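Local coordinates for aminoglycoside N(3)-acetyltransferase (Streptomyces griseus, PDB 7LAP), which probably catalyses acetyl transfer from acetyl-CoA to the 3-amino group of aminoglycoside antibiotics, a reaction that confers resistance to them, at residues D10-E13 and L14-S18; W96-A99 and V100-H104; D185-T188 and L189-H192; E260-G264 and A265-R269. All coordinates share one frame; numbering follows the deposited sequence.

Contact 1 of 4, residues D10-E13 and L14-S18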
loop_
_atom_site.group_PDB
_atom_site.type_symbol
_atom_site.label_atom_id
_atom_site.label_comp_id
_atom_site.label_asym_id
_atom_site.label_seq_id
_atom_site.Cartn_x
_atom_site.Cartn_y
_atom_site.Cartn_z
ATOM N N ASP B 10 -11.905 -14.274 3.091
ATOM C CA ASP B 10 -11.209 -13.431 4.054
ATOM C C ASP B 10 -12.223 -12.604 4.819
ATOM O O ASP B 10 -12.102 -12.430 6.033
ATOM C CB ASP B 10 -10.208 -12.516 3.345
ATOM C CG ASP B 10 -9.098 -12.046 4.263
ATOM O OD1 ASP B 10 -8.831 -12.728 5.275
ATOM O OD2 ASP B 10 -8.491 -10.992 3.974
ATOM N N GLU B 11 -13.226 -12.094 4.116
ATOM C CA GLU B 11 -14.277 -11.336 4.786
ATOM C C GLU B 11 -15.064 -12.214 5.753
ATOM O O GLU B 11 -15.339 -11.793 6.875
ATOM C CB GLU B 11 -15.213 -10.688 3.769
ATOM C CG GLU B 11 -14.628 -9.429 3.121
ATOM C CD GLU B 11 -15.349 -9.038 1.845
ATOM O OE1 GLU B 11 -16.350 -9.713 1.481
ATOM O OE2 GLU B 11 -14.889 -8.079 1.187
ATOM N N THR B 12 -15.405 -13.445 5.346
ATOM C CA THR B 12 -16.150 -14.356 6.217
ATOM C C THR B 12 -15.387 -14.652 7.502
ATOM O O THR B 12 -15.962 -14.631 8.594
ATOM C CB THR B 12 -16.445 -15.655 5.485
ATOM O OG1 THR B 12 -17.241 -15.357 4.338
ATOM C CG2 THR B 12 -17.198 -16.621 6.391
ATOM N N GLU B 13 -14.086 -14.909 7.393
ATOM C CA GLU B 13 -13.306 -15.234 8.580
ATOM C C GLU B 13 -13.159 -14.037 9.504
ATOM O O GLU B 13 -13.196 -14.191 10.727
ATOM C CB GLU B 13 -11.927 -15.760 8.196
ATOM C CG GLU B 13 -11.178 -16.259 9.422
ATOM C CD GLU B 13 -10.581 -17.630 9.217
ATOM O OE1 GLU B 13 -9.350 -17.733 9.043
ATOM O OE2 GLU B 13 -11.365 -18.598 9.186
ATOM N N LEU B 14 -12.985 -12.839 8.944
ATOM C CA LEU B 14 -12.855 -11.672 9.802
ATOM C C LEU B 14 -14.182 -11.336 10.487
ATOM O O LEU B 14 -14.193 -10.965 11.667
ATOM C CB LEU B 14 -12.326 -10.480 9.004
ATOM C CG LEU B 14 -10.882 -10.624 8.489
ATOM C CD1 LEU B 14 -10.469 -9.443 7.622
ATOM C CD2 LEU B 14 -9.928 -10.803 9.634
ATOM N N LEU B 15 -15.296 -11.429 9.756
ATOM C CA LEU B 15 -16.604 -11.208 10.375
ATOM C C LEU B 15 -16.834 -12.187 11.527
ATOM O O LEU B 15 -17.250 -11.789 12.617
ATOM C CB LEU B 15 -17.704 -11.346 9.327
ATOM C CG LEU B 15 -17.829 -10.175 8.334
ATOM C CD1 LEU B 15 -18.711 -10.594 7.157
ATOM C CD2 LEU B 15 -18.358 -8.927 9.033
ATOM N N ARG B 16 -16.500 -13.456 11.311
ATOM C CA ARG B 16 -16.651 -14.453 12.365
ATOM C C ARG B 16 -15.805 -14.084 13.568
ATOM O O ARG B 16 -16.287 -14.122 14.702
ATOM C CB ARG B 16 -16.281 -15.843 11.837
ATOM C CG ARG B 16 -16.491 -16.958 12.844
ATOM C CD ARG B 16 -15.960 -18.299 12.315
ATOM N NE ARG B 16 -16.630 -18.712 11.079
ATOM C CZ ARG B 16 -16.006 -18.957 9.923
ATOM N NH1 ARG B 16 -14.682 -18.816 9.823
ATOM N NH2 ARG B 16 -16.712 -19.338 8.860
ATOM N N ARG B 17 -14.563 -13.644 13.323
ATOM C CA ARG B 17 -13.619 -13.372 14.398
ATOM C C ARG B 17 -14.130 -12.285 15.340
ATOM O O ARG B 17 -13.975 -12.390 16.562
ATOM C CB ARG B 17 -12.273 -12.951 13.804
ATOM C CG ARG B 17 -11.298 -12.477 14.826
ATOM C CD ARG B 17 -9.894 -12.213 14.253
ATOM N NE ARG B 17 -8.993 -11.771 15.323
ATOM C CZ ARG B 17 -8.259 -12.605 16.077
ATOM N NH1 ARG B 17 -8.296 -13.916 15.874
ATOM N NH2 ARG B 17 -7.472 -12.127 17.033
ATOM N N SER B 18 -14.688 -11.207 14.798
ATOM C CA SER B 18 -15.197 -10.126 15.639
ATOM C C SER B 18 -16.703 -10.203 15.883
ATOM O O SER B 18 -17.270 -9.266 16.458
ATOM C CB SER B 18 -14.838 -8.768 15.028
ATOM O OG SER B 18 -15.146 -8.704 13.659
#
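Leu14, Glu13 and Arg16 carry most of this contact between successive turns of helix 7-18: Leu14 and Arg16 fold back on the turn before, and Glu13 is met by Arg16 from the turn after. The isobutyl group of Leu14 lies against the carbonyl of Asp10, one turn earlier, its CG 3.3 Å from Asp10 O, while its backbone N donates to that same oxygen at 3.1 Å. A branched apolar chain suits the place, because it packs over the helix backbone and reaches Tyr53 in a neighbouring loop. On the exposed flank Glu13 and Arg16 form a loose salt bridge, with Glu13 OE2 3.4 Å from Arg16 NH1. CG of Arg16 is directed away from the backbone N (chi1 -176°), and a bend at chi3 then turns the guanidinium back toward the preceding turn. The carboxylate oxygen arrives at the edge of the guanidinium, in its plane, but the two flat groups are twisted 68° apart and make no flush two-pronged pair. The same guanidinium also meets the methyl of Thr12, whose CG2 lies 3.7 Å from Arg16 NH2. The hydroxyl of Thr12 bonds instead to the carbonyl of Lys8. Leu15, buried, belongs on the inner side, where it touches Pro21 and Tyr53 as well as Trp92 of the second subunit. Backbone bonds Leu15 N to Glu11 O (2.9 Å), Arg16 N to Thr12 O and Arg17 N to Glu13 O complete the i to i+4 ladder of an amphipathic alpha-helix, with an i, i+3 ion pair on its outer face.

Contact 2 of 4, residues W96-A99 and V100-H104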
loop_
_atom_site.group_PDB
_atom_site.type_symbol
_atom_site.label_atom_id
_atom_site.label_comp_id
_atom_site.label_asym_id
_atom_site.label_seq_id
_atom_site.Cartn_x
_atom_site.Cartn_y
_atom_site.Cartn_z
ATOM N N TRP B 96 26.481 -4.624 -11.189
ATOM C CA TRP B 96 25.200 -4.489 -10.505
ATOM C C TRP B 96 25.225 -3.323 -9.528
ATOM O O TRP B 96 24.348 -2.452 -9.562
ATOM C CB TRP B 96 24.850 -5.773 -9.761
ATOM C CG TRP B 96 24.560 -6.914 -10.649
ATOM C CD1 TRP B 96 24.791 -6.990 -11.993
ATOM C CD2 TRP B 96 23.988 -8.169 -10.267
ATOM N NE1 TRP B 96 24.399 -8.220 -12.469
ATOM C CE2 TRP B 96 23.899 -8.959 -11.428
ATOM C CE3 TRP B 96 23.538 -8.698 -9.057
ATOM C CZ2 TRP B 96 23.370 -10.238 -11.415
ATOM C CZ3 TRP B 96 23.019 -9.973 -9.045
ATOM C CH2 TRP B 96 22.942 -10.729 -10.214
ATOM N N GLN B 97 26.214 -3.289 -8.631
ATOM C CA GLN B 97 26.158 -2.238 -7.627
ATOM C C GLN B 97 26.395 -0.872 -8.250
ATOM O O GLN B 97 25.843 0.121 -7.768
ATOM C CB GLN B 97 27.124 -2.502 -6.473
ATOM C CG GLN B 97 28.441 -3.113 -6.799
ATOM C CD GLN B 97 29.314 -3.187 -5.556
ATOM O OE1 GLN B 97 29.543 -2.174 -4.883
ATOM N NE2 GLN B 97 29.808 -4.384 -5.244
ATOM N N GLU B 98 27.141 -0.806 -9.353
ATOM C CA GLU B 98 27.242 0.453 -10.086
ATOM C C GLU B 98 25.879 0.914 -10.601
ATOM O O GLU B 98 25.572 2.115 -10.584
ATOM C CB GLU B 98 28.226 0.313 -11.245
ATOM C CG GLU B 98 28.402 1.587 -12.068
ATOM C CD GLU B 98 28.636 2.846 -11.214
ATOM O OE1 GLU B 98 29.280 2.757 -10.135
ATOM O OE2 GLU B 98 28.162 3.934 -11.629
ATOM N N ALA B 99 25.059 -0.022 -11.090
ATOM C CA ALA B 99 23.705 0.325 -11.508
ATOM C C ALA B 99 22.902 0.890 -10.341
ATOM O O ALA B 99 22.197 1.892 -10.491
ATOM C CB ALA B 99 23.005 -0.906 -12.081
ATOM N N VAL B 100 23.006 0.264 -9.168
ATOM C CA VAL B 100 22.331 0.774 -7.976
ATOM C C VAL B 100 22.822 2.177 -7.642
ATOM O O VAL B 100 22.025 3.095 -7.428
ATOM C CB VAL B 100 22.531 -0.193 -6.794
ATOM C CG1 VAL B 100 22.013 0.403 -5.496
ATOM C CG2 VAL B 100 21.862 -1.505 -7.091
ATOM N N ARG B 101 24.147 2.370 -7.604
ATOM C CA ARG B 101 24.703 3.667 -7.230
ATOM C C ARG B 101 24.347 4.750 -8.238
ATOM O O ARG B 101 24.173 5.915 -7.869
ATOM C CB ARG B 101 26.221 3.578 -7.106
ATOM C CG ARG B 101 26.687 3.020 -5.800
ATOM C CD ARG B 101 27.887 3.787 -5.263
ATOM N NE ARG B 101 28.016 3.596 -3.819
ATOM C CZ ARG B 101 28.347 2.437 -3.247
ATOM N NH1 ARG B 101 28.593 1.359 -3.995
ATOM N NH2 ARG B 101 28.432 2.351 -1.927
ATOM N N ALA B 102 24.288 4.399 -9.519
ATOM C CA ALA B 102 23.961 5.384 -10.541
ATOM C C ALA B 102 22.458 5.634 -10.654
ATOM O O ALA B 102 22.053 6.741 -11.008
ATOM C CB ALA B 102 24.513 4.931 -11.893
ATOM N N HIS B 103 21.606 4.649 -10.361
ATOM C CA HIS B 103 20.198 4.765 -10.750
ATOM C C HIS B 103 19.170 4.570 -9.642
ATOM O O HIS B 103 17.984 4.832 -9.888
ATOM C CB HIS B 103 19.876 3.772 -11.882
ATOM C CG HIS B 103 20.742 3.953 -13.087
ATOM N ND1 HIS B 103 20.738 5.111 -13.833
ATOM C CD2 HIS B 103 21.686 3.155 -13.637
ATOM C CE1 HIS B 103 21.628 5.012 -14.802
ATOM N NE2 HIS B 103 22.213 3.832 -14.708
ATOM N N HIS B 104 19.555 4.101 -8.465
ATOM C CA HIS B 104 18.567 3.949 -7.402
ATOM C C HIS B 104 18.036 5.313 -6.963
ATOM O O HIS B 104 18.820 6.170 -6.546
ATOM C CB HIS B 104 19.138 3.203 -6.208
ATOM C CG HIS B 104 18.084 2.666 -5.290
ATOM N ND1 HIS B 104 17.742 1.337 -5.253
ATOM C CD2 HIS B 104 17.272 3.289 -4.401
ATOM C CE1 HIS B 104 16.790 1.152 -4.353
ATOM N NE2 HIS B 104 16.482 2.324 -3.829
#
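A chi1 of 37° wedges CG of Gln97 between its own backbone N and carbonyl carbon, and the chain then runs out extended, whereas CG of Arg101 sits beside its backbone N and its chain bends at chi2. The two long side chains therefore lie side by side and point the same way. Gln97 OE1 faces the guanidinium edge in its plane, yet at 3.8 Å from Arg101 NH1 it is too far away to count as bonded; the two groups simply lie alongside. Stronger partners hold the ends: Gln97 NE2 bonds to the carbonyl of Trp92, and Arg101 NH2 makes a salt bridge with Glu208. Glu98 brings OE2 to 3.8 Å from Ala102 CB. Underneath is most of the short alpha-helix 94-103, with Arg101 N to Gln97 O and Ala102 N to Glu98 O both 2.8 Å. Toward the C-terminal end His103 N still reaches Ala99 O at 2.8 Å, but the bond is bent, with an N-H...O angle of 132°. His104 leaves helical phi/psi, although its N still donates to Val100 O at 2.9 Å. The ring of His103 folds back beside the preceding turn, CD2 3.4 Å from Ala99 O, and Ala102 CB lies over one face of that imidazole. Val100, beta-branched and buried, turns to Phe89 and Trp92 of its own chain, and Pro21 of the second subunit packs on it.

Contact 3 of 4, residues D185-T188 and L189-H192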
loop_
_atom_site.group_PDB
_atom_site.type_symbol
_atom_site.label_atom_id
_atom_site.label_comp_id
_atom_site.label_asym_id
_atom_site.label_seq_id
_atom_site.Cartn_x
_atom_site.Cartn_y
_atom_site.Cartn_z
ATOM N N ASP B 185 6.966 -8.211 20.120
ATOM C CA ASP B 185 8.271 -7.911 19.535
ATOM C C ASP B 185 8.254 -6.722 18.582
ATOM O O ASP B 185 9.331 -6.301 18.141
ATOM C CB ASP B 185 8.827 -9.131 18.803
ATOM C CG ASP B 185 7.777 -9.848 17.995
ATOM O OD1 ASP B 185 7.551 -9.447 16.833
ATOM O OD2 ASP B 185 7.144 -10.787 18.538
ATOM N N THR B 186 7.089 -6.163 18.258
ATOM C CA THR B 186 7.028 -5.053 17.318
ATOM C C THR B 186 7.278 -3.701 17.972
ATOM O O THR B 186 7.218 -2.676 17.284
ATOM C CB THR B 186 5.666 -5.023 16.584
ATOM O OG1 THR B 186 4.623 -4.688 17.499
ATOM C CG2 THR B 186 5.358 -6.364 15.993
ATOM N N MET B 187 7.568 -3.652 19.269
ATOM C CA MET B 187 7.724 -2.357 19.923
ATOM C C MET B 187 9.033 -1.660 19.511
ATOM O O MET B 187 10.085 -1.873 20.121
ATOM C CB MET B 187 7.664 -2.502 21.446
ATOM C CG MET B 187 7.507 -1.157 22.129
ATOM S SD MET B 187 7.790 -1.202 23.903
ATOM C CE MET B 187 6.233 -1.965 24.379
ATOM N N THR B 188 8.932 -0.790 18.499
ATOM C CA THR B 188 10.062 -0.032 17.948
ATOM C C THR B 188 10.774 0.787 19.015
ATOM O O THR B 188 11.997 0.976 18.961
ATOM C CB THR B 188 9.533 0.900 16.838
ATOM O OG1 THR B 188 9.314 0.140 15.650
ATOM C CG2 THR B 188 10.488 2.075 16.534
ATOM N N LEU B 189 10.015 1.326 19.969
ATOM C CA LEU B 189 10.590 2.174 20.999
ATOM C C LEU B 189 11.771 1.518 21.717
ATOM O O LEU B 189 12.643 2.215 22.229
ATOM C CB LEU B 189 9.492 2.556 21.991
ATOM C CG LEU B 189 9.951 3.397 23.185
ATOM C CD1 LEU B 189 10.510 4.730 22.710
ATOM C CD2 LEU B 189 8.808 3.572 24.192
ATOM N N LEU B 190 11.826 0.184 21.767
ATOM C CA LEU B 190 12.952 -0.471 22.427
ATOM C C LEU B 190 14.250 -0.367 21.626
ATOM O O LEU B 190 15.313 -0.704 22.163
ATOM C CB LEU B 190 12.617 -1.942 22.706
ATOM C CG LEU B 190 11.595 -2.154 23.831
ATOM C CD1 LEU B 190 11.221 -3.631 23.989
ATOM C CD2 LEU B 190 12.119 -1.588 25.139
ATOM N N HIS B 191 14.202 0.092 20.369
ATOM C CA HIS B 191 15.451 0.442 19.694
ATOM C C HIS B 191 16.066 1.699 20.298
ATOM O O HIS B 191 17.287 1.851 20.298
ATOM C CB HIS B 191 15.222 0.653 18.195
ATOM C CG HIS B 191 14.951 -0.610 17.442
ATOM N ND1 HIS B 191 15.731 -1.741 17.570
ATOM C CD2 HIS B 191 13.976 -0.925 16.558
ATOM C CE1 HIS B 191 15.246 -2.700 16.800
ATOM N NE2 HIS B 191 14.191 -2.225 16.165
ATOM N N HIS B 192 15.235 2.612 20.805
ATOM C CA HIS B 192 15.745 3.758 21.555
ATOM C C HIS B 192 16.396 3.300 22.850
ATOM O O HIS B 192 17.441 3.837 23.252
ATOM C CB HIS B 192 14.606 4.756 21.833
ATOM C CG HIS B 192 15.018 5.974 22.602
ATOM N ND1 HIS B 192 16.064 6.784 22.213
ATOM C CD2 HIS B 192 14.523 6.526 23.736
ATOM C CE1 HIS B 192 16.193 7.788 23.066
ATOM N NE2 HIS B 192 15.281 7.648 24.010
#
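Met187 and Leu190 cross at a slant, the sulfur of the first laid against the branch point of the second, Met187 SD 3.9 Å from Leu190 CG. Met187 reaches there with CG opposite its backbone N (chi1 -167°) and a bend at chi3, an unbranched, flexible chain that can lie against Leu190 and Val249. Its CG also passes CB of Leu189 at 4.2 Å. The two leucines then diverge: Leu190 goes to Phe245, Ile248 and Val249 of helix 244-254, while Leu189 leads away toward Val171, Val177 and Val277. On another side, the imidazole of His191 stands obliquely by the carbonyl of Thr188, CD2 3.6 Å from Thr188 O, and its ND1 bonds to Glu194. Phe245 and His161 meet the same ring. Thr188 turns its methyl back by the next peptide, CG2 3.5 Å from Leu189 N, and its OG1 makes a weak hydrogen bond with His45. This is the 3-10-like entry into helix 189-196, after the loop that follows strand 176-180: Leu190 N donates to Met187 O at 3.2 Å and His191 N to Thr188 O at 2.8 Å, both i to i+3. Both donors stand above the carbonyl planes, by 45° and 41°, and neither is on a lone pair. The chemistry thus divides, with thioether and leucines buried among helices and strand 176-180, the hydroxyl weakly bonded, and the second imidazole, His192, bonded through ND1 to the carbonyl of His161. This is consistent with a turn held by apolar packing and polar bonds together.

Contact 4 of 4, residues E260-G264 and A265-R269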
loop_
_atom_site.group_PDB
_atom_site.type_symbol
_atom_site.label_atom_id
_atom_site.label_comp_id
_atom_site.label_asym_id
_atom_site.label_seq_id
_atom_site.Cartn_x
_atom_site.Cartn_y
_atom_site.Cartn_z
ATOM N N GLU B 260 -3.209 -4.227 29.525
ATOM C CA GLU B 260 -3.655 -5.115 28.466
ATOM C C GLU B 260 -5.171 -5.085 28.353
ATOM O O GLU B 260 -5.881 -4.968 29.351
ATOM C CB GLU B 260 -3.187 -6.552 28.721
ATOM C CG GLU B 260 -1.692 -6.626 29.009
ATOM C CD GLU B 260 -1.077 -7.976 28.628
ATOM O OE1 GLU B 260 -1.330 -8.469 27.497
ATOM O OE2 GLU B 260 -0.348 -8.545 29.472
ATOM N N GLY B 261 -5.662 -5.234 27.135
ATOM C CA GLY B 261 -7.086 -5.431 26.943
ATOM C C GLY B 261 -7.399 -5.791 25.514
ATOM O O GLY B 261 -6.569 -6.399 24.832
ATOM N N PHE B 262 -8.586 -5.423 25.030
ATOM C CA PHE B 262 -9.013 -5.877 23.719
ATOM C C PHE B 262 -9.608 -4.710 22.969
ATOM O O PHE B 262 -10.252 -3.834 23.565
ATOM C CB PHE B 262 -9.976 -7.070 23.830
ATOM C CG PHE B 262 -9.299 -8.278 24.421
ATOM C CD1 PHE B 262 -9.220 -8.433 25.798
ATOM C CD2 PHE B 262 -8.679 -9.210 23.605
ATOM C CE1 PHE B 262 -8.530 -9.499 26.371
ATOM C CE2 PHE B 262 -8.014 -10.277 24.160
ATOM C CZ PHE B 262 -7.940 -10.427 25.548
ATOM N N VAL B 263 -9.268 -4.634 21.688
ATOM C CA VAL B 263 -9.814 -3.631 20.784
ATOM C C VAL B 263 -10.375 -4.422 19.620
ATOM O O VAL B 263 -9.611 -5.049 18.867
ATOM C CB VAL B 263 -8.765 -2.620 20.328
ATOM C CG1 VAL B 263 -9.372 -1.570 19.306
ATOM C CG2 VAL B 263 -8.194 -1.877 21.531
ATOM N N GLY B 264 -11.704 -4.467 19.512
ATOM C CA GLY B 264 -12.297 -5.484 18.640
ATOM C C GLY B 264 -11.904 -6.853 19.158
ATOM O O GLY B 264 -11.897 -7.076 20.369
ATOM N N ALA B 265 -11.483 -7.766 18.268
ATOM C CA ALA B 265 -10.947 -9.040 18.746
ATOM C C ALA B 265 -9.416 -9.036 18.937
ATOM O O ALA B 265 -8.818 -10.102 19.082
ATOM C CB ALA B 265 -11.347 -10.164 17.792
ATOM N N ALA B 266 -8.773 -7.880 18.912
ATOM C CA ALA B 266 -7.308 -7.789 18.917
ATOM C C ALA B 266 -6.819 -7.627 20.350
ATOM O O ALA B 266 -7.211 -6.669 21.039
ATOM C CB ALA B 266 -6.822 -6.597 18.086
ATOM N N ARG B 267 -6.010 -8.578 20.801
ATOM C CA ARG B 267 -5.270 -8.416 22.045
ATOM C C ARG B 267 -4.382 -7.186 21.942
ATOM O O ARG B 267 -3.550 -7.096 21.030
ATOM C CB ARG B 267 -4.430 -9.666 22.317
ATOM C CG ARG B 267 -3.878 -9.756 23.740
ATOM C CD ARG B 267 -3.278 -11.132 23.962
ATOM N NE ARG B 267 -4.282 -12.196 23.918
ATOM C CZ ARG B 267 -4.991 -12.578 24.971
ATOM N NH1 ARG B 267 -4.793 -11.974 26.131
ATOM N NH2 ARG B 267 -5.887 -13.562 24.876
ATOM N N SER B 268 -4.574 -6.225 22.861
ATOM C CA SER B 268 -3.938 -4.914 22.755
ATOM C C SER B 268 -3.242 -4.548 24.053
ATOM O O SER B 268 -3.653 -4.981 25.129
ATOM C CB SER B 268 -4.961 -3.855 22.378
ATOM O OG SER B 268 -5.479 -4.227 21.099
ATOM N N ARG B 269 -2.187 -3.745 23.944
ATOM C CA ARG B 269 -1.416 -3.336 25.108
ATOM C C ARG B 269 -1.035 -1.874 24.987
ATOM O O ARG B 269 -0.541 -1.444 23.943
ATOM C CB ARG B 269 -0.124 -4.159 25.277
ATOM C CG ARG B 269 -0.368 -5.589 25.753
ATOM C CD ARG B 269 -0.121 -6.538 24.620
ATOM N NE ARG B 269 0.107 -7.917 25.089
ATOM C CZ ARG B 269 0.448 -8.910 24.276
ATOM N NH1 ARG B 269 0.617 -8.655 22.977
ATOM N NH2 ARG B 269 0.622 -10.137 24.756
#
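Strands 260-263 and 266-269 run antiparallel with a strong twist and are joined by a type II' turn from Val263 to Ala266. Along them hydrogen-bonded pairs, Gly261 with Ser268 and Val263 with Ala266, alternate with the non-hydrogen-bonded pairs Glu260 with Arg269 and Phe262 with Arg267. On the face that bears Glu260 and Phe262, CG of Glu260 and CG of Arg269 each sit beside their own backbone N (chi1 -73° in the arginine), which lays the two chains side by side, and Arg269 NE donates to Glu260 OE1 at 2.9 Å in a salt bridge. The nitrogen comes from above the carboxylate, 54° out of its plane. Phe262 lies alongside Arg267, with CZ 3.6 Å from Arg267 NH1 and set over one guanidinium face toward its rim. Ring and guanidinium stand 76° apart, though Arg267 is modelled in two conformers, so this pairing is not certain. This is a two-residue beta hairpin, with strand 259-263 the outermost strand at one end of the mixed sheet. Gly264, at positive phi, suits the first corner of a II' turn, where a CB would clash, and its N bonds to Asp30. The turn closes with Ala266 N to Val263 O at 3.0 Å. On the buried face Val263 CG2 rests 3.6 Å from Ser268 OG, and Ile27 and Leu31 of helix 24-34 pack on the valine. The serine hydroxyl donates to Ala266 O at 3.0 Å, sharing that carbonyl with Val263 N, while the backbone of Arg269 bonds on to Leu179.

Contacts 1 and 4 are neighbours: their centres are about 16 Å apart, and Arg17 NH2 comes within 3.2 Å of Ala265 O at the hairpin turn, while Arg17 NE bonds to Ala50. Contact 3 lies deepest, about 7 Å from the centre of the chain, and its nearest atoms are about 7 Å from those of contact 4; strand 176-180 touches both. Contact 2 lies far out on another side, its centre about 45 Å from those of contacts 1 and 4. The dimer relates what the chain separates: both contact 1 and contact 2 touch the second subunit, consistent with reciprocal contacts across one interface.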